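Local coordinates for N-terminal acetyltransferase-like protein (Chaetomium thermophilum, PDB 5NNP) that probably acts as the auxiliary, helical-repeat subunit of an N-terminal acetyltransferase, a TPR-type scaffold that holds its partner chain and helps grip a coenzyme A analogue, at residues Arg289-Ala292 and Ala293-Pro297; Thr309-Ala312 and Tyr313-Met317; Lys320-Pro323 and Ser324-Ala327; Asp335-Lys338 and Lys339-Ala343. One frame throughout, in Å; residues are numbered along the deposited sequence.

Interaction 1 of 4, residues Arg289-Ala292 and Ala293-Pro297; sequences RSDA and AKRLP. With CMC (carboxymethyl coenzyme *a), chain B.
D291 and R295 are joined across the start of helix 292-295 by a salt bridge, with D291 OD2 3.0 Å from R295 NH2. The two side chains cross at about a right angle, but carboxylate and guanidinium planes are only 22° apart; NH2 alone carries the bridge, meeting OD2 from above the carboxylate plane. A bend at chi3 of R295 (83°) folds the guanidinium back toward it, with NH2 near A292 CA.

This inner part is tight. D291 O takes two backbone donors, R295 N at 2.9 Å and K294 N at 3.0 Å. S290 OG accepts from A293 N at 2.9 Å, a capping bond, while E254 binds the same hydroxyl. A292 CB rests on L296 CD1 at 3.8 Å, and L296 packs onward against helices 256-265 and 273-286.

The outer side is looser. K294 stretches out to P288 O and to a water 2.6 Å from its NZ, which also lies next to S290 O. R289 leaves the turn altogether: its NH2 meets O7A of the coenzyme A analogue's 3'-phosphate at 3.1 Å, in the guanidinium plane, and its NH1 pairs with an acidic side chain of another protein chain.

A leucine in place of R295 would probably leave the D291 carboxylate without its charged mate, held by the neutral groups of Y313 and N328. With R295 and N328 on OD2 and Y313 OH on OD1, D291 is likely to stay ionised, whereas R289 spends its charge on the phosphate and the neighbouring subunit.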
loop_
_atom_site.group_PDB
_atom_site.type_symbol
_atom_site.label_atom_id
_atom_site.label_comp_id
_atom_site.label_asym_id
_atom_site.label_seq_id
_atom_site.Cartn_x
_atom_site.Cartn_y
_atom_site.Cartn_z
ATOM N N ARG A 289 -14.950 -26.862 -5.803
ATOM C CA ARG A 289 -14.735 -25.569 -6.451
ATOM C C ARG A 289 -13.373 -24.962 -6.127
ATOM O O ARG A 289 -13.046 -23.872 -6.605
ATOM C CB ARG A 289 -15.820 -24.570 -6.057
ATOM C CG ARG A 289 -17.230 -25.075 -6.189
ATOM C CD ARG A 289 -18.150 -23.929 -6.576
ATOM N NE ARG A 289 -18.180 -23.772 -8.025
ATOM C CZ ARG A 289 -18.867 -22.837 -8.666
ATOM N NH1 ARG A 289 -19.582 -21.956 -7.987
ATOM N NH2 ARG A 289 -18.834 -22.786 -9.992
ATOM N N SER A 290 -12.589 -25.631 -5.288
ATOM C CA SER A 290 -11.259 -25.114 -5.002
ATOM C C SER A 290 -10.341 -25.327 -6.188
ATOM O O SER A 290 -10.140 -26.458 -6.630
ATOM C CB SER A 290 -10.647 -25.767 -3.770
ATOM O OG SER A 290 -9.268 -25.437 -3.705
ATOM N N ASP A 291 -9.796 -24.236 -6.712
ATOM C CA ASP A 291 -8.775 -24.345 -7.737
ATOM C C ASP A 291 -7.477 -24.830 -7.095
ATOM O O ASP A 291 -6.796 -25.700 -7.645
ATOM C CB ASP A 291 -8.545 -23.017 -8.447
ATOM C CG ASP A 291 -7.628 -23.160 -9.641
ATOM O OD1 ASP A 291 -7.917 -23.996 -10.538
ATOM O OD2 ASP A 291 -6.610 -22.446 -9.678
ATOM N N ALA A 292 -7.159 -24.268 -5.928
ATOM C CA ALA A 292 -5.934 -24.591 -5.201
ATOM C C ALA A 292 -5.740 -26.098 -4.994
ATOM O O ALA A 292 -4.647 -26.637 -5.230
ATOM C CB ALA A 292 -5.923 -23.881 -3.855
ATOM N N ALA A 293 -6.801 -26.770 -4.552
ATOM C CA ALA A 293 -6.721 -28.186 -4.226
ATOM C C ALA A 293 -6.424 -29.047 -5.461
ATOM O O ALA A 293 -6.080 -30.222 -5.327
ATOM C CB ALA A 293 -8.009 -28.645 -3.548
ATOM N N LYS A 294 -6.558 -28.472 -6.655
ATOM C CA LYS A 294 -6.217 -29.191 -7.885
ATOM C C LYS A 294 -4.888 -28.737 -8.463
ATOM O O LYS A 294 -4.154 -29.539 -9.039
ATOM C CB LYS A 294 -7.300 -29.009 -8.952
ATOM C CG LYS A 294 -8.671 -29.524 -8.574
ATOM C CD LYS A 294 -9.701 -29.131 -9.631
ATOM C CE LYS A 294 -10.990 -29.911 -9.466
ATOM N NZ LYS A 294 -11.777 -29.451 -8.284
ATOM N N ARG A 295 -4.597 -27.446 -8.320
ATOM C CA ARG A 295 -3.493 -26.792 -9.030
ATOM C C ARG A 295 -2.147 -26.918 -8.324
ATOM O O ARG A 295 -1.113 -27.099 -8.971
ATOM C CB ARG A 295 -3.798 -25.308 -9.226
ATOM C CG ARG A 295 -2.705 -24.563 -9.959
ATOM C CD ARG A 295 -2.927 -23.063 -9.882
ATOM N NE ARG A 295 -2.427 -22.463 -8.639
ATOM C CZ ARG A 295 -3.164 -22.216 -7.555
ATOM N NH1 ARG A 295 -2.605 -21.664 -6.483
ATOM N NH2 ARG A 295 -4.456 -22.516 -7.533
ATOM N N LEU A 296 -2.176 -26.801 -6.998
ATOM C CA LEU A 296 -0.971 -26.778 -6.172
ATOM C C LEU A 296 -0.071 -28.013 -6.342
ATOM O O LEU A 296 1.143 -27.862 -6.461
ATOM C CB LEU A 296 -1.363 -26.592 -4.699
ATOM C CG LEU A 296 -1.717 -25.132 -4.397
ATOM C CD1 LEU A 296 -2.322 -24.917 -3.010
ATOM C CD2 LEU A 296 -0.485 -24.269 -4.576
ATOM N N PRO A 297 -0.659 -29.229 -6.373
ATOM C CA PRO A 297 0.099 -30.473 -6.604
ATOM C C PRO A 297 0.977 -30.460 -7.852
ATOM O O PRO A 297 1.848 -31.319 -7.985
ATOM C CB PRO A 297 -1.000 -31.526 -6.750
ATOM C CG PRO A 297 -2.116 -31.000 -5.903
ATOM C CD PRO A 297 -2.075 -29.506 -6.065
HETATM N N1A CMC B . -19.691 -13.882 -18.378
HETATM C C2A CMC B . -20.749 -14.446 -17.726
HETATM N N3A CMC B . -20.629 -14.886 -16.441
HETATM C C4A CMC B . -19.441 -14.769 -15.788
HETATM C C5A CMC B . -18.342 -14.186 -16.450
HETATM C C6A CMC B . -18.493 -13.740 -17.767
HETATM N N6A CMC B . -17.413 -13.161 -18.426
HETATM N N7A CMC B . -17.221 -14.203 -15.486
HETATM C C8A CMC B . -17.710 -14.778 -14.351
HETATM N N9A CMC B . -18.984 -15.089 -14.581
HETATM C C1B CMC B . -19.796 -15.689 -13.580
HETATM C C2B CMC B . -19.844 -17.158 -13.700
HETATM O O2B CMC B . -21.212 -17.578 -13.648
HETATM C C3B CMC B . -19.180 -17.678 -12.516
HETATM O O3B CMC B . -19.949 -18.773 -11.993
HETATM P P3B CMC B . -19.632 -20.226 -12.522
HETATM O O7A CMC B . -20.617 -21.184 -11.991
HETATM O O8A CMC B . -18.146 -20.648 -12.202
HETATM O O9A CMC B . -19.897 -20.299 -13.955
HETATM C C4B CMC B . -19.260 -16.588 -11.520
HETATM O O4B CMC B . -19.226 -15.397 -12.281
HETATM C C5B CMC B . -18.037 -16.665 -10.669
HETATM O O5B CMC B . -16.955 -16.608 -11.604
HETATM P P1A CMC B . -15.632 -15.900 -11.013
HETATM O O1A CMC B . -14.392 -16.483 -11.627
HETATM O O2A CMC B . -15.576 -16.127 -9.509
HETATM O O3A CMC B . -15.666 -14.300 -11.304
HETATM P P2A CMC B . -14.417 -13.391 -11.622
HETATM O O4A CMC B . -14.042 -13.570 -13.066
HETATM O O5A CMC B . -13.272 -13.784 -10.758
HETATM O O6A CMC B . -14.792 -11.892 -11.329
HETATM C CBP CMC B . -15.964 -9.838 -11.781
HETATM C CCP CMC B . -16.067 -11.397 -11.676
HETATM C CDP CMC B . -15.508 -9.347 -10.369
HETATM C CEP CMC B . -17.357 -9.207 -12.130
HETATM C CAP CMC B . -14.935 -9.501 -12.894
HETATM O OAP CMC B . -15.422 -9.867 -14.137
HETATM C C9P CMC B . -14.497 -8.032 -12.965
HETATM O O9P CMC B . -13.557 -7.621 -12.268
HETATM N N8P CMC B . -15.156 -7.118 -13.881
HETATM C C7P CMC B . -14.737 -5.731 -13.990
HETATM C C6P CMC B . -14.900 -4.917 -12.673
HETATM C C5P CMC B . -16.330 -5.087 -12.216
HETATM O O5P CMC B . -17.237 -4.933 -13.000
HETATM N N4P CMC B . -16.586 -5.458 -10.858
HETATM C C3P CMC B . -17.951 -5.666 -10.425
HETATM C C2P CMC B . -18.477 -4.450 -9.664
HETATM S S1P CMC B . -20.183 -4.796 -9.162
HETATM C C1 CMC B . -20.323 -4.537 -7.386
HETATM C C2 CMC B . -19.397 -3.401 -7.021
HETATM O O21 CMC B . -18.267 -3.617 -6.605
HETATM O O HOH W 1 -11.149 -28.937 -5.844
#

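Interaction 2 of 4, residues Thr309-Ala312 and Tyr313-Met317; sequences TAKA and YLTLM
T309 to Y313, A310 to L314 and K311 to T315 are bonded in regular i to i+4 alpha-helical fashion, Y313 N reaching T309 O at 3.1 Å and L314 N reaching A310 O at 2.9 Å. T315 N meets K311 O at 2.9 Å, and the next bond, L316 N to A312 O, is weak at 3.4 Å.

Among the side chains, T315 turns its hydroxyl back along the helix: with OG1 beside the backbone N (chi1 -57°), it lies 2.9 Å from K311 O. Its single proton is not settled, because a glycerol oxygen is a second candidate. Y313 swings its ring the other way, CG trans to the backbone N at -179°, toward helix 292-295. One face of that ring receives M317 CG, 3.7 Å above the plane and offset toward the rim, while its hydroxyl binds D291. L314 lays CB and CG alongside A310 O and sends its branches to helices 325-329 and 336-352. K311 is drawn out almost straight, so that NZ forms salt bridges with E348 and E352, a charged tie to the next long helix.

Helix 303-320 thus packs on 292-295, 325-329 and 336-352, while A312 and L316 lie on its exposed side and M317 adds an apolar contact to another protein chain. Such helix-on-helix layering is typical of the alpha-alpha superhelix of TPR-clan proteins.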
loop_
_atom_site.group_PDB
_atom_site.type_symbol
_atom_site.label_atom_id
_atom_site.label_comp_id
_atom_site.label_asym_id
_atom_site.label_seq_id
_atom_site.Cartn_x
_atom_site.Cartn_y
_atom_site.Cartn_z
ATOM N N THR A 309 -1.763 -35.569 -14.097
ATOM C CA THR A 309 -2.512 -34.570 -13.340
ATOM C C THR A 309 -2.723 -33.291 -14.151
ATOM O O THR A 309 -3.791 -32.676 -14.102
ATOM C CB THR A 309 -1.803 -34.194 -12.018
ATOM O OG1 THR A 309 -1.628 -35.359 -11.200
ATOM C CG2 THR A 309 -2.619 -33.168 -11.271
ATOM N N ALA A 310 -1.689 -32.888 -14.885
ATOM C CA ALA A 310 -1.745 -31.674 -15.690
ATOM C C ALA A 310 -2.751 -31.787 -16.837
ATOM O O ALA A 310 -3.437 -30.813 -17.167
ATOM C CB ALA A 310 -0.368 -31.337 -16.232
ATOM N N LYS A 311 -2.845 -32.969 -17.448
ATOM C CA LYS A 311 -3.829 -33.157 -18.505
ATOM C C LYS A 311 -5.243 -32.991 -17.948
ATOM O O LYS A 311 -6.056 -32.255 -18.509
ATOM C CB LYS A 311 -3.677 -34.522 -19.176
ATOM C CG LYS A 311 -4.596 -34.697 -20.382
ATOM C CD LYS A 311 -4.043 -35.700 -21.389
ATOM C CE LYS A 311 -4.890 -35.695 -22.649
ATOM N NZ LYS A 311 -4.459 -36.706 -23.648
ATOM N N ALA A 312 -5.523 -33.641 -16.821
ATOM C CA ALA A 312 -6.854 -33.575 -16.219
ATOM C C ALA A 312 -7.235 -32.156 -15.787
ATOM O O ALA A 312 -8.406 -31.781 -15.865
ATOM C CB ALA A 312 -6.943 -34.509 -15.059
ATOM N N TYR A 313 -6.257 -31.366 -15.350
ATOM C CA TYR A 313 -6.530 -29.984 -14.983
ATOM C C TYR A 313 -6.794 -29.150 -16.235
ATOM O O TYR A 313 -7.768 -28.396 -16.289
ATOM C CB TYR A 313 -5.372 -29.391 -14.169
ATOM C CG TYR A 313 -5.580 -27.967 -13.731
ATOM C CD1 TYR A 313 -6.299 -27.678 -12.589
ATOM C CD2 TYR A 313 -5.056 -26.899 -14.462
ATOM C CE1 TYR A 313 -6.498 -26.359 -12.169
ATOM C CE2 TYR A 313 -5.248 -25.573 -14.056
ATOM C CZ TYR A 313 -5.972 -25.315 -12.903
ATOM O OH TYR A 313 -6.185 -24.018 -12.473
ATOM N N LEU A 314 -5.936 -29.293 -17.245
ATOM C CA LEU A 314 -6.101 -28.551 -18.498
ATOM C C LEU A 314 -7.445 -28.844 -19.176
ATOM O O LEU A 314 -8.089 -27.937 -19.699
ATOM C CB LEU A 314 -4.956 -28.856 -19.463
ATOM C CG LEU A 314 -3.669 -28.079 -19.198
ATOM C CD1 LEU A 314 -2.635 -28.390 -20.269
ATOM C CD2 LEU A 314 -3.936 -26.565 -19.130
ATOM N N THR A 315 -7.877 -30.100 -19.153
ATOM C CA THR A 315 -9.154 -30.458 -19.766
ATOM C C THR A 315 -10.322 -29.715 -19.121
ATOM O O THR A 315 -11.202 -29.210 -19.817
ATOM C CB THR A 315 -9.434 -31.965 -19.673
ATOM O OG1 THR A 315 -8.364 -32.701 -20.281
ATOM C CG2 THR A 315 -10.753 -32.302 -20.376
ATOM N N LEU A 316 -10.328 -29.672 -17.790
ATOM C CA LEU A 316 -11.314 -28.890 -17.046
ATOM C C LEU A 316 -11.343 -27.435 -17.497
ATOM O O LEU A 316 -12.411 -26.883 -17.767
ATOM C CB LEU A 316 -11.036 -28.930 -15.543
ATOM C CG LEU A 316 -11.569 -30.125 -14.765
ATOM C CD1 LEU A 316 -10.959 -30.131 -13.381
ATOM C CD2 LEU A 316 -13.079 -30.063 -14.671
ATOM N N MET A 317 -10.173 -26.809 -17.569
ATOM C CA MET A 317 -10.145 -25.380 -17.836
ATOM C C MET A 317 -10.497 -25.099 -19.298
ATOM O O MET A 317 -11.292 -24.204 -19.591
ATOM C CB MET A 317 -8.779 -24.780 -17.477
ATOM C CG MET A 317 -8.368 -24.998 -16.022
ATOM S SD MET A 317 -9.384 -24.139 -14.780
ATOM C CE MET A 317 -8.444 -22.622 -14.560
#

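Interaction 3 of 4, residues Lys320-Pro323 and Ser324-Ala327. With CMC (carboxymethyl coenzyme *a), chain B.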
loop_
_atom_site.group_PDB
_atom_site.type_symbol
_atom_site.label_atom_id
_atom_site.label_comp_id
_atom_site.label_asym_id
_atom_site.label_seq_id
_atom_site.Cartn_x
_atom_site.Cartn_y
_atom_site.Cartn_z
ATOM N N LYS A 320 -14.119 -25.500 -20.044
ATOM C CA LYS A 320 -14.843 -24.395 -19.450
ATOM C C LYS A 320 -14.568 -23.122 -20.260
ATOM O O LYS A 320 -15.241 -22.108 -20.109
ATOM C CB LYS A 320 -14.431 -24.246 -17.979
ATOM C CG LYS A 320 -15.408 -23.467 -17.099
ATOM C CD LYS A 320 -14.840 -23.244 -15.694
ATOM C CE LYS A 320 -15.330 -21.923 -15.068
ATOM N NZ LYS A 320 -16.800 -21.891 -14.751
ATOM N N GLY A 321 -13.578 -23.190 -21.140
ATOM C CA GLY A 321 -13.257 -22.080 -22.016
ATOM C C GLY A 321 -12.454 -20.971 -21.356
ATOM O O GLY A 321 -12.312 -19.881 -21.921
ATOM N N VAL A 322 -11.916 -21.238 -20.171
ATOM C CA VAL A 322 -11.224 -20.202 -19.407
ATOM C C VAL A 322 -9.993 -19.640 -20.125
ATOM O O VAL A 322 -9.050 -20.378 -20.427
ATOM C CB VAL A 322 -10.781 -20.728 -18.031
ATOM C CG1 VAL A 322 -10.014 -19.660 -17.291
ATOM C CG2 VAL A 322 -11.992 -21.210 -17.224
ATOM N N PRO A 323 -9.993 -18.322 -20.387
ATOM C CA PRO A 323 -8.858 -17.625 -21.010
ATOM C C PRO A 323 -7.690 -17.320 -20.048
ATOM O O PRO A 323 -6.617 -16.976 -20.545
ATOM C CB PRO A 323 -9.494 -16.328 -21.514
ATOM C CG PRO A 323 -10.584 -16.055 -20.512
ATOM C CD PRO A 323 -11.131 -17.413 -20.138
ATOM N N SER A 324 -7.888 -17.442 -18.729
ATOM C CA SER A 324 -6.822 -17.163 -17.763
ATOM C C SER A 324 -6.023 -18.405 -17.356
ATOM O O SER A 324 -5.297 -18.396 -16.358
ATOM C CB SER A 324 -7.410 -16.530 -16.511
ATOM O OG SER A 324 -8.270 -15.466 -16.847
ATOM N N THR A 325 -6.175 -19.486 -18.110
ATOM C CA THR A 325 -5.527 -20.735 -17.749
ATOM C C THR A 325 -3.999 -20.586 -17.735
ATOM O O THR A 325 -3.328 -20.964 -16.773
ATOM C CB THR A 325 -5.946 -21.855 -18.713
ATOM O OG1 THR A 325 -7.364 -22.066 -18.600
ATOM C CG2 THR A 325 -5.199 -23.145 -18.410
ATOM N N PHE A 326 -3.438 -20.031 -18.803
ATOM C CA PHE A 326 -1.996 -19.839 -18.836
ATOM C C PHE A 326 -1.485 -19.025 -17.629
ATOM O O PHE A 326 -0.511 -19.412 -16.985
ATOM C CB PHE A 326 -1.563 -19.158 -20.127
ATOM C CG PHE A 326 -0.082 -19.008 -20.245
ATOM C CD1 PHE A 326 0.698 -20.052 -20.731
ATOM C CD2 PHE A 326 0.547 -17.843 -19.841
ATOM C CE1 PHE A 326 2.071 -19.929 -20.829
ATOM C CE2 PHE A 326 1.927 -17.716 -19.938
ATOM C CZ PHE A 326 2.685 -18.762 -20.435
ATOM N N ALA A 327 -2.149 -17.914 -17.324
ATOM C CA ALA A 327 -1.708 -17.030 -16.243
ATOM C C ALA A 327 -1.691 -17.743 -14.890
ATOM O O ALA A 327 -0.907 -17.417 -14.018
ATOM C CB ALA A 327 -2.591 -15.808 -16.174
HETATM N N1A CMC B . -19.691 -13.882 -18.378
HETATM C C2A CMC B . -20.749 -14.446 -17.726
HETATM N N3A CMC B . -20.629 -14.886 -16.441
HETATM C C4A CMC B . -19.441 -14.769 -15.788
HETATM C C5A CMC B . -18.342 -14.186 -16.450
HETATM C C6A CMC B . -18.493 -13.740 -17.767
HETATM N N6A CMC B . -17.413 -13.161 -18.426
HETATM N N7A CMC B . -17.221 -14.203 -15.486
HETATM C C8A CMC B . -17.710 -14.778 -14.351
HETATM N N9A CMC B . -18.984 -15.089 -14.581
HETATM C C1B CMC B . -19.796 -15.689 -13.580
HETATM C C2B CMC B . -19.844 -17.158 -13.700
HETATM O O2B CMC B . -21.212 -17.578 -13.648
HETATM C C3B CMC B . -19.180 -17.678 -12.516
HETATM O O3B CMC B . -19.949 -18.773 -11.993
HETATM P P3B CMC B . -19.632 -20.226 -12.522
HETATM O O7A CMC B . -20.617 -21.184 -11.991
HETATM O O8A CMC B . -18.146 -20.648 -12.202
HETATM O O9A CMC B . -19.897 -20.299 -13.955
HETATM C C4B CMC B . -19.260 -16.588 -11.520
HETATM O O4B CMC B . -19.226 -15.397 -12.281
HETATM C C5B CMC B . -18.037 -16.665 -10.669
HETATM O O5B CMC B . -16.955 -16.608 -11.604
HETATM P P1A CMC B . -15.632 -15.900 -11.013
HETATM O O1A CMC B . -14.392 -16.483 -11.627
HETATM O O2A CMC B . -15.576 -16.127 -9.509
HETATM O O3A CMC B . -15.666 -14.300 -11.304
HETATM P P2A CMC B . -14.417 -13.391 -11.622
HETATM O O4A CMC B . -14.042 -13.570 -13.066
HETATM O O5A CMC B . -13.272 -13.784 -10.758
HETATM O O6A CMC B . -14.792 -11.892 -11.329
HETATM C CBP CMC B . -15.964 -9.838 -11.781
HETATM C CCP CMC B . -16.067 -11.397 -11.676
HETATM C CDP CMC B . -15.508 -9.347 -10.369
HETATM C CEP CMC B . -17.357 -9.207 -12.130
HETATM C CAP CMC B . -14.935 -9.501 -12.894
HETATM O OAP CMC B . -15.422 -9.867 -14.137
HETATM C C9P CMC B . -14.497 -8.032 -12.965
HETATM O O9P CMC B . -13.557 -7.621 -12.268
HETATM N N8P CMC B . -15.156 -7.118 -13.881
HETATM C C7P CMC B . -14.737 -5.731 -13.990
HETATM C C6P CMC B . -14.900 -4.917 -12.673
HETATM C C5P CMC B . -16.330 -5.087 -12.216
HETATM O O5P CMC B . -17.237 -4.933 -13.000
HETATM N N4P CMC B . -16.586 -5.458 -10.858
HETATM C C3P CMC B . -17.951 -5.666 -10.425
HETATM C C2P CMC B . -18.477 -4.450 -9.664
HETATM S S1P CMC B . -20.183 -4.796 -9.162
HETATM C C1 CMC B . -20.323 -4.537 -7.386
HETATM C C2 CMC B . -19.397 -3.401 -7.021
HETATM O O21 CMC B . -18.267 -3.617 -6.605
HETATM O O HOH W 2 -4.990 -19.413 -21.162
HETATM O O HOH W 3 -3.999 -16.807 -19.483
#
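V322 and T325 meet across the turn between helices 303-320 and 325-329, their side chains crossing at about a right angle. The direct hydrogen bond runs from T325 OG1 to V322 O at 3.0 Å; the hydroxyl sits above the carbonyl plane, 42° out of it. It is put there by chi1 of -63°, which leaves OG1 beside the T325 backbone N and facing back toward V322.

Water also bridges the turn. P323 O accepts from two waters, one at 3.0 Å that in turn accepts from F326 N and one at 2.8 Å that accepts from A327 N, consistent with the weak bonding of this first turn.

Apolar contact is modest: V322 CG1 lies 4.1 Å from S324 CB. Beyond the turn, F326 meets Y333, Y377 and Y384 edge-to-face, while S324 OG bonds to the backbone of another protein chain.

K320 NZ donates a hydrogen bond to O8A of the coenzyme A analogue's 3'-phosphate at 3.1 Å. Just after it, G321 with phi 79° ends the helix in a Schellman motif, a classic helix C-terminal stop, here beside the 3'-phosphate of an analogue shared with a neighbouring protein.

Interaction 4 of 4, residues Asp335-Lys338 and Lys339-Ala343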
loop_
_atom_site.group_PDB
_atom_site.type_symbol
_atom_site.label_atom_id
_atom_site.label_comp_id
_atom_site.label_asym_id
_atom_site.label_seq_id
_atom_site.Cartn_x
_atom_site.Cartn_y
_atom_site.Cartn_z
ATOM N N ASP A 335 10.544 -24.854 -14.433
ATOM C CA ASP A 335 10.952 -26.217 -14.737
ATOM C C ASP A 335 10.732 -26.483 -16.227
ATOM O O ASP A 335 9.607 -26.431 -16.724
ATOM C CB ASP A 335 10.172 -27.211 -13.871
ATOM C CG ASP A 335 10.574 -28.657 -14.115
ATOM O OD1 ASP A 335 10.584 -29.089 -15.288
ATOM O OD2 ASP A 335 10.870 -29.370 -13.132
ATOM N N SER A 336 11.817 -26.765 -16.932
ATOM C CA SER A 336 11.762 -26.978 -18.368
ATOM C C SER A 336 10.780 -28.087 -18.743
ATOM O O SER A 336 9.989 -27.942 -19.677
ATOM C CB SER A 336 13.154 -27.310 -18.899
ATOM O OG SER A 336 13.205 -27.135 -20.300
ATOM N N PHE A 337 10.850 -29.193 -18.008
ATOM C CA PHE A 337 9.999 -30.352 -18.248
ATOM C C PHE A 337 8.520 -30.008 -18.197
ATOM O O PHE A 337 7.746 -30.428 -19.054
ATOM C CB PHE A 337 10.288 -31.437 -17.223
ATOM C CG PHE A 337 9.357 -32.601 -17.308
ATOM C CD1 PHE A 337 9.588 -33.625 -18.217
ATOM C CD2 PHE A 337 8.253 -32.683 -16.480
ATOM C CE1 PHE A 337 8.741 -34.705 -18.305
ATOM C CE2 PHE A 337 7.401 -33.766 -16.561
ATOM C CZ PHE A 337 7.653 -34.781 -17.478
ATOM N N LYS A 338 8.128 -29.264 -17.170
ATOM C CA LYS A 338 6.730 -28.899 -16.992
ATOM C C LYS A 338 6.311 -27.934 -18.094
ATOM O O LYS A 338 5.169 -27.954 -18.559
ATOM C CB LYS A 338 6.507 -28.294 -15.596
ATOM C CG LYS A 338 6.729 -29.307 -14.471
ATOM C CD LYS A 338 6.613 -28.692 -13.095
ATOM C CE LYS A 338 6.960 -29.714 -12.014
ATOM N NZ LYS A 338 7.136 -29.040 -10.701
ATOM N N LYS A 339 7.254 -27.099 -18.520
ATOM C CA LYS A 339 7.044 -26.162 -19.618
ATOM C C LYS A 339 6.707 -26.898 -20.920
ATOM O O LYS A 339 5.691 -26.626 -21.553
ATOM C CB LYS A 339 8.291 -25.289 -19.803
ATOM C CG LYS A 339 8.246 -24.363 -20.999
ATOM C CD LYS A 339 9.489 -23.488 -21.075
ATOM C CE LYS A 339 10.744 -24.304 -21.332
ATOM N NZ LYS A 339 11.986 -23.468 -21.259
ATOM N N GLU A 340 7.563 -27.834 -21.315
ATOM C CA GLU A 340 7.368 -28.547 -22.573
ATOM C C GLU A 340 6.143 -29.447 -22.477
ATOM O O GLU A 340 5.389 -29.596 -23.439
ATOM C CB GLU A 340 8.616 -29.361 -22.933
ATOM C CG GLU A 340 9.863 -28.514 -23.031
ATOM C CD GLU A 340 11.111 -29.313 -23.292
ATOM O OE1 GLU A 340 11.043 -30.565 -23.345
ATOM O OE2 GLU A 340 12.170 -28.672 -23.452
ATOM N N THR A 341 5.942 -30.033 -21.301
ATOM C CA THR A 341 4.837 -30.955 -21.096
ATOM C C THR A 341 3.497 -30.226 -21.203
ATOM O O THR A 341 2.521 -30.771 -21.721
ATOM C CB THR A 341 4.940 -31.667 -19.728
ATOM O OG1 THR A 341 6.114 -32.488 -19.698
ATOM C CG2 THR A 341 3.727 -32.542 -19.490
ATOM N N LEU A 342 3.445 -28.992 -20.716
ATOM C CA LEU A 342 2.192 -28.254 -20.734
ATOM C C LEU A 342 1.807 -27.890 -22.160
ATOM O O LEU A 342 0.628 -27.920 -22.523
ATOM C CB LEU A 342 2.283 -27.003 -19.864
ATOM C CG LEU A 342 2.223 -27.325 -18.372
ATOM C CD1 LEU A 342 2.417 -26.057 -17.551
ATOM C CD2 LEU A 342 0.909 -28.027 -18.033
ATOM N N ALA A 343 2.807 -27.565 -22.972
ATOM C CA ALA A 343 2.560 -27.243 -24.371
ATOM C C ALA A 343 2.102 -28.491 -25.150
ATOM O O ALA A 343 1.157 -28.441 -25.956
ATOM C CB ALA A 343 3.802 -26.641 -24.988
#
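F337 O accepts two hydrogen bonds from T341, one helical turn further on. T341 N lies 2.9 Å from F337 O and T341 OG1 2.7 Å from it, and the two donors arrive from opposite faces of the carbonyl plane. For the hydroxyl this depends on chi1 of -64°, which sets OG1 beside the T341 backbone N, turned back toward the preceding turn. The same oxygen stands 3.5 Å above the plane of the F337 ring, over its centre, so one face of the phenyl roofs the hydroxyl. A valine here would probably leave F337 O with the backbone donor alone and put a methyl group where the ring now faces an oxygen.

The other backbone bonds are the regular i to i+4 set, K339 N to D335 O at 3.0 Å, E340 N to S336 O at 2.9 Å and L342 N to K338 O at 2.9 Å. At the head of helix 336-352, D335 is the N-cap: OD1 accepts from K338 N at 3.1 Å, met from above the carboxylate plane. A carboxylate at this end would also be expected to suit the helix dipole.

Van der Waals contact is lighter. S336 OG lies 3.9 Å from K339 CE as the lysine passes it; K339 is bent at chi3 (66°), and its NZ binds M386 O. On the buried side, L342 packs against A310 of helix 303-320 and Y377 of helix 369-381, while K338 and T341 both lean on F306.

Along the chain the four contacts run in series, each closed before the next opens, with no nesting or crossing. Interaction 1 caps the short helix 292-295; interaction 2 lies within helix 303-320, and the two are joined by a probable hydrogen bond, D291 OD1 to Y313 OH at 2.6 Å. Interaction 3 closes the turn out of that helix into 325-329 and touches interaction 2 where M317 O probably accepts from V322 N. Interaction 4 opens helix 336-352, meeting interaction 2 through A310 and L342. Helix 303-320 is therefore the shared neighbour, while interactions 1 and 3, their centres about 14 Å apart, both reach the 3'-phosphate of the coenzyme A analogue.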